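Local coordinates for ornithine carbamoyltransferase (Giardia intestinalis, PDB 3GRF), which probably catalyses the reversible transfer of a carbamoyl group between carbamoyl phosphate and ornithine, a step of the parasite's arginine degradation pathway, at residues A[189-194]-A[199-204]; A[207-212]-A[220-225]. One frame throughout, in Å; residues are numbered along the deposited sequence.

Contact 1: residues A[189-194]-A[199-204]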
loop_
_atom_site.group_PDB
_atom_site.type_symbol
_atom_site.label_atom_id
_atom_site.label_comp_id
_atom_site.label_asym_id
_atom_site.label_seq_id
_atom_site.Cartn_x
_atom_site.Cartn_y
_atom_site.Cartn_z
ATOM N N CYS A 189 16.192 36.130 -8.028
ATOM C CA CYS A 189 15.202 35.284 -8.701
ATOM C C CYS A 189 14.574 36.175 -9.787
ATOM O O CYS A 189 14.108 37.258 -9.484
ATOM C CB CYS A 189 14.171 34.791 -7.678
ATOM S SG CYS A 189 13.755 32.975 -7.564
ATOM N N HIS A 190 14.561 35.740 -11.044
ATOM C CA HIS A 190 13.871 36.507 -12.125
ATOM C C HIS A 190 12.633 35.709 -12.531
ATOM O O HIS A 190 12.740 34.531 -12.865
ATOM C CB HIS A 190 14.738 36.625 -13.386
ATOM C CG HIS A 190 15.986 37.429 -13.228
ATOM N ND1 HIS A 190 16.430 37.920 -12.014
ATOM C CD2 HIS A 190 16.885 37.840 -14.154
ATOM C CE1 HIS A 190 17.560 38.579 -12.204
ATOM N NE2 HIS A 190 17.859 38.542 -13.493
ATOM N N VAL A 191 11.464 36.334 -12.530
ATOM C CA VAL A 191 10.274 35.631 -12.973
ATOM C C VAL A 191 9.886 36.107 -14.350
ATOM O O VAL A 191 9.579 37.294 -14.543
ATOM C CB VAL A 191 9.111 35.785 -11.999
ATOM C CG1 VAL A 191 7.911 35.023 -12.525
ATOM C CG2 VAL A 191 9.523 35.301 -10.574
ATOM N N CYS A 192 10.024 35.194 -15.318
ATOM C CA CYS A 192 9.831 35.575 -16.737
ATOM C C CYS A 192 8.468 35.149 -17.224
ATOM O O CYS A 192 8.233 33.999 -17.552
ATOM C CB CYS A 192 10.989 35.006 -17.569
ATOM S SG CYS A 192 12.644 35.526 -17.004
ATOM N N CYS A 193 7.563 36.089 -17.273
ATOM C CA CYS A 193 6.192 35.700 -17.565
ATOM C C CYS A 193 5.562 36.669 -18.554
ATOM O O CYS A 193 6.083 37.753 -18.770
ATOM C CB CYS A 193 5.364 35.647 -16.290
ATOM S SG CYS A 193 5.360 37.197 -15.352
ATOM N N PRO A 194 4.428 36.260 -19.154
ATOM C CA PRO A 194 3.670 37.161 -20.006
ATOM C C PRO A 194 3.111 38.340 -19.221
ATOM O O PRO A 194 2.481 38.177 -18.168
ATOM C CB PRO A 194 2.539 36.278 -20.529
ATOM C CG PRO A 194 3.003 34.848 -20.343
ATOM C CD PRO A 194 3.823 34.904 -19.100
ATOM N N PHE A 199 -1.117 35.501 -15.671
ATOM C CA PHE A 199 0.086 34.707 -15.859
ATOM C C PHE A 199 1.245 35.271 -15.043
ATOM O O PHE A 199 2.363 34.811 -15.197
ATOM C CB PHE A 199 0.452 34.599 -17.360
ATOM C CG PHE A 199 -0.639 33.923 -18.213
ATOM C CD1 PHE A 199 -1.733 34.643 -18.667
ATOM C CD2 PHE A 199 -0.571 32.561 -18.516
ATOM C CE1 PHE A 199 -2.759 34.023 -19.413
ATOM C CE2 PHE A 199 -1.574 31.942 -19.258
ATOM C CZ PHE A 199 -2.663 32.693 -19.723
ATOM N N LYS A 200 0.974 36.255 -14.183
ATOM C CA LYS A 200 2.017 36.856 -13.350
ATOM C C LYS A 200 1.892 36.339 -11.926
ATOM O O LYS A 200 0.817 35.977 -11.513
ATOM C CB LYS A 200 1.870 38.380 -13.296
ATOM C CG LYS A 200 1.883 39.115 -14.614
ATOM C CD LYS A 200 1.580 40.570 -14.333
ATOM C CE LYS A 200 1.767 41.362 -15.566
ATOM N NZ LYS A 200 2.045 42.797 -15.279
ATOM N N PRO A 201 2.985 36.379 -11.137
ATOM C CA PRO A 201 2.853 36.057 -9.715
ATOM C C PRO A 201 1.835 36.952 -9.033
ATOM O O PRO A 201 1.619 38.081 -9.442
ATOM C CB PRO A 201 4.230 36.365 -9.148
ATOM C CG PRO A 201 5.138 36.387 -10.277
ATOM C CD PRO A 201 4.355 36.759 -11.496
ATOM N N ILE A 202 1.222 36.459 -7.981
ATOM C CA ILE A 202 0.217 37.242 -7.270
ATOM C C ILE A 202 0.925 38.235 -6.321
ATOM O O ILE A 202 1.977 37.894 -5.775
ATOM C CB ILE A 202 -0.781 36.245 -6.610
ATOM C CG1 ILE A 202 -2.191 36.525 -7.083
ATOM C CG2 ILE A 202 -0.625 36.105 -5.136
ATOM C CD1 ILE A 202 -2.368 36.127 -8.505
ATOM N N LYS A 203 0.394 39.454 -6.151
ATOM C CA LYS A 203 1.073 40.456 -5.281
ATOM C C LYS A 203 1.366 39.978 -3.843
ATOM O O LYS A 203 2.398 40.355 -3.238
ATOM C CB LYS A 203 0.369 41.829 -5.292
ATOM C CG LYS A 203 1.117 42.888 -4.470
ATOM C CD LYS A 203 1.243 44.266 -5.171
ATOM C CE LYS A 203 2.090 45.233 -4.324
ATOM N NZ LYS A 203 1.730 45.188 -2.864
ATOM N N GLU A 204 0.483 39.138 -3.319
ATOM C CA GLU A 204 0.636 38.584 -1.996
ATOM C C GLU A 204 1.945 37.801 -1.880
ATOM O O GLU A 204 2.654 37.888 -0.865
ATOM C CB GLU A 204 -0.619 37.785 -1.583
ATOM C CG GLU A 204 -0.571 36.264 -1.691
ATOM C CD GLU A 204 -1.314 35.564 -0.552
ATOM O OE1 GLU A 204 -0.670 35.212 0.479
ATOM O OE2 GLU A 204 -2.544 35.355 -0.690
#
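Pro194 and Phe199 meet where the two ends of a tight connection close on each other, their side chains crossing at about a right angle. Pro194 CD lies 3.8 Å from Phe199 CB, so the proline ring rests on the root of the phenylalanine, while its CG approaches the aromatic ring obliquely. With CG anti to the carbonyl carbon (chi1 -61°), the Phe199 ring leads away from 189-194; His196 meets it edge-to-face, and Arg256, Val259 and Leu260 of helix 256-260 also touch this side chain.

Further along, Pro201 CG comes within 3.8 Å of Val191 CG1, the two side chains running antiparallel alongside one another. Cys193 packs against the backbone of Phe199 and Lys200 and the Pro201 ring. Its CB is 3.3 Å from Phe199 O, and its SG lies 3.9 Å from Lys200 CA and 4.0 Å from Pro201 CD. No hydrogen bond joins the segments, and their direct contact is van der Waals packing. The Lys200 chain passes Pro194 O with CG at 3.7 Å and ends in a salt bridge with Asp195.

The contact lies at the strand-to-helix connection of a beta-alpha-beta unit, where the chain leaves strand 188-192 and enters helix 203-216 with Ile202 at the N-cap position. Helix 173-185 packs on Val191 and Pro201 through Met179, and strand 221-225 brings Ile224 against Cys193.

Contact 2: residues A[207-212]-A[220-225]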
loop_
_atom_site.group_PDB
_atom_site.type_symbol
_atom_site.label_atom_id
_atom_site.label_comp_id
_atom_site.label_asym_id
_atom_site.label_seq_id
_atom_site.Cartn_x
_atom_site.Cartn_y
_atom_site.Cartn_z
ATOM N N ASP A 207 5.014 40.189 -2.118
ATOM C CA ASP A 207 5.115 40.809 -0.774
ATOM C C ASP A 207 5.720 39.896 0.298
ATOM O O ASP A 207 6.623 40.306 1.042
ATOM C CB ASP A 207 3.743 41.278 -0.267
ATOM C CG ASP A 207 3.170 42.432 -1.081
ATOM O OD1 ASP A 207 3.866 42.956 -1.986
ATOM O OD2 ASP A 207 2.017 42.818 -0.807
ATOM N N GLU A 208 5.216 38.668 0.396
ATOM C CA GLU A 208 5.844 37.681 1.297
ATOM C C GLU A 208 7.330 37.566 1.052
ATOM O O GLU A 208 8.138 37.503 2.000
ATOM C CB GLU A 208 5.206 36.295 1.152
ATOM C CG GLU A 208 5.971 35.198 1.926
ATOM C CD GLU A 208 5.214 33.886 2.018
ATOM O OE1 GLU A 208 4.579 33.503 1.011
ATOM O OE2 GLU A 208 5.269 33.236 3.087
ATOM N N CYS A 209 7.704 37.479 -0.217
ATOM C CA CYS A 209 9.123 37.294 -0.523
ATOM C C CYS A 209 9.962 38.494 -0.153
ATOM O O CYS A 209 11.090 38.348 0.358
ATOM C CB CYS A 209 9.356 36.933 -1.985
ATOM S SG CYS A 209 8.688 35.364 -2.407
ATOM N N GLU A 210 9.446 39.686 -0.418
ATOM C CA GLU A 210 10.247 40.877 -0.154
ATOM C C GLU A 210 10.361 41.108 1.365
ATOM O O GLU A 210 11.408 41.500 1.872
ATOM C CB GLU A 210 9.721 42.059 -0.968
ATOM C CG GLU A 210 9.916 41.750 -2.475
ATOM C CD GLU A 210 9.647 42.921 -3.404
ATOM O OE1 GLU A 210 8.679 43.683 -3.173
ATOM O OE2 GLU A 210 10.399 43.055 -4.397
ATOM N N GLU A 211 9.309 40.754 2.094
ATOM C CA GLU A 211 9.360 40.678 3.542
ATOM C C GLU A 211 10.292 39.616 4.118
ATOM O O GLU A 211 10.931 39.872 5.153
ATOM C CB GLU A 211 7.969 40.472 4.118
ATOM C CG GLU A 211 7.968 40.349 5.634
ATOM C CD GLU A 211 6.635 39.918 6.183
ATOM O OE1 GLU A 211 6.591 39.570 7.389
ATOM O OE2 GLU A 211 5.639 39.917 5.408
ATOM N N ILE A 212 10.378 38.418 3.522
ATOM C CA ILE A 212 11.297 37.465 4.137
ATOM C C ILE A 212 12.727 37.904 3.893
ATOM O O ILE A 212 13.574 37.763 4.764
ATOM C CB ILE A 212 11.057 35.940 3.835
ATOM C CG1 ILE A 212 12.059 35.408 2.825
ATOM C CG2 ILE A 212 9.608 35.615 3.420
ATOM C CD1 ILE A 212 13.326 35.126 3.396
ATOM N N GLY A 220 18.624 38.366 -1.055
ATOM C CA GLY A 220 17.894 37.876 -2.208
ATOM C C GLY A 220 17.124 38.978 -2.892
ATOM O O GLY A 220 16.932 40.074 -2.342
ATOM N N SER A 221 16.683 38.709 -4.111
ATOM C CA SER A 221 15.856 39.714 -4.783
ATOM C C SER A 221 14.907 39.006 -5.693
ATOM O O SER A 221 15.204 37.903 -6.116
ATOM C CB SER A 221 16.711 40.686 -5.585
ATOM O OG SER A 221 17.279 40.040 -6.689
ATOM N N ILE A 222 13.782 39.667 -5.973
ATOM C CA ILE A 222 12.720 39.200 -6.870
ATOM C C ILE A 222 12.572 40.225 -7.989
ATOM O O ILE A 222 12.325 41.402 -7.705
ATOM C CB ILE A 222 11.291 39.143 -6.151
ATOM C CG1 ILE A 222 11.234 38.163 -4.972
ATOM C CG2 ILE A 222 10.166 38.808 -7.163
ATOM C CD1 ILE A 222 11.456 36.697 -5.329
ATOM N N LYS A 223 12.668 39.781 -9.251
ATOM C CA LYS A 223 12.482 40.690 -10.402
ATOM C C LYS A 223 11.525 40.074 -11.400
ATOM O O LYS A 223 11.613 38.891 -11.694
ATOM C CB LYS A 223 13.820 41.008 -11.094
ATOM C CG LYS A 223 15.002 41.171 -10.103
ATOM C CD LYS A 223 16.286 41.668 -10.772
ATOM C CE LYS A 223 17.180 42.422 -9.767
ATOM N NZ LYS A 223 18.260 43.191 -10.441
ATOM N N ILE A 224 10.597 40.864 -11.917
ATOM C CA ILE A 224 9.631 40.310 -12.866
ATOM C C ILE A 224 9.930 40.836 -14.264
ATOM O O ILE A 224 9.920 42.049 -14.498
ATOM C CB ILE A 224 8.194 40.607 -12.424
ATOM C CG1 ILE A 224 7.897 39.799 -11.150
ATOM C CG2 ILE A 224 7.174 40.214 -13.518
ATOM C CD1 ILE A 224 6.803 40.379 -10.307
ATOM N N PHE A 225 10.256 39.918 -15.168
ATOM C CA PHE A 225 10.550 40.262 -16.549
ATOM C C PHE A 225 9.381 39.850 -17.429
ATOM O O PHE A 225 8.709 38.867 -17.133
ATOM C CB PHE A 225 11.824 39.558 -17.007
ATOM C CG PHE A 225 13.077 40.165 -16.470
ATOM C CD1 PHE A 225 13.486 39.903 -15.172
ATOM C CD2 PHE A 225 13.862 40.981 -17.272
ATOM C CE1 PHE A 225 14.680 40.447 -14.667
ATOM C CE2 PHE A 225 15.050 41.522 -16.780
ATOM C CZ PHE A 225 15.458 41.241 -15.467
HETATM O O HOH W 1 12.958 42.140 -4.352
HETATM O O HOH W 2 9.533 42.802 -6.858
#
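The backbones of 207-212, within helix 203-216, and strand 221-225 are nearest at the CA atoms of Glu210 and Ile222, 7.4 Å apart, and no direct hydrogen bond crosses between them. The dry part is one apolar touch: Cys209 CB sits 3.7 Å from Ile222 CG1 and 4.0 Å from Ile222 CD1. Ile222 CG1 stands anti to its own carbonyl carbon (chi1 -62°), and the branch carrying CD1 reaches the helix. Met179 and Ala183 of helix 173-185 also pack on Cys209, and Cys189 of strand 188-192 touches Ile222.

Beside this patch the link is wet. The extended Glu210 chain carries OE2 towards the strand, but the atom stops 4.2 Å from Ile222 O; two waters connect OE2 to the Ile222 backbone, one to N and one to O. Water 1 donates to Glu210 OE2 at 2.7 Å and accepts from Ile222 N at 3.1 Å. Water 2 donates both to Glu210 OE2, at 2.6 Å, and to Ile222 O, at 3.2 Å.

A single carboxylate oxygen thus serves both backbone polar atoms of Ile222 through water. The waters give hydrogen-bond partners to Ile222 N and O on an outermost strand of the sheet within this chain, and accepting two water hydrogen bonds at OE2 is consistent with an ionised Glu210 carboxylate.

How the contacts relate
Contacts 1 and 2 follow one another along the chain, contact 1 being complete before the chain reaches contact 2, and their centres lie 10 Å apart on the same side of the chain's centre. Together they trace one beta-alpha-beta unit: 189-194 on its first strand, 199-204 leading into helix 203-216, 207-212 within that helix, and its second strand in 220-225. The strands are parallel neighbours in a five-stranded sheet, and probable hydrogen bonds from Val191 N to Lys223 O (2.7 Å) and from Phe225 N to Val191 O (2.8 Å) tie the contacts directly. In the Asp/Orn-binding domain, contact 1 packs the strand-to-helix connection on the strand end, contact 2 the crossover helix on the next strand.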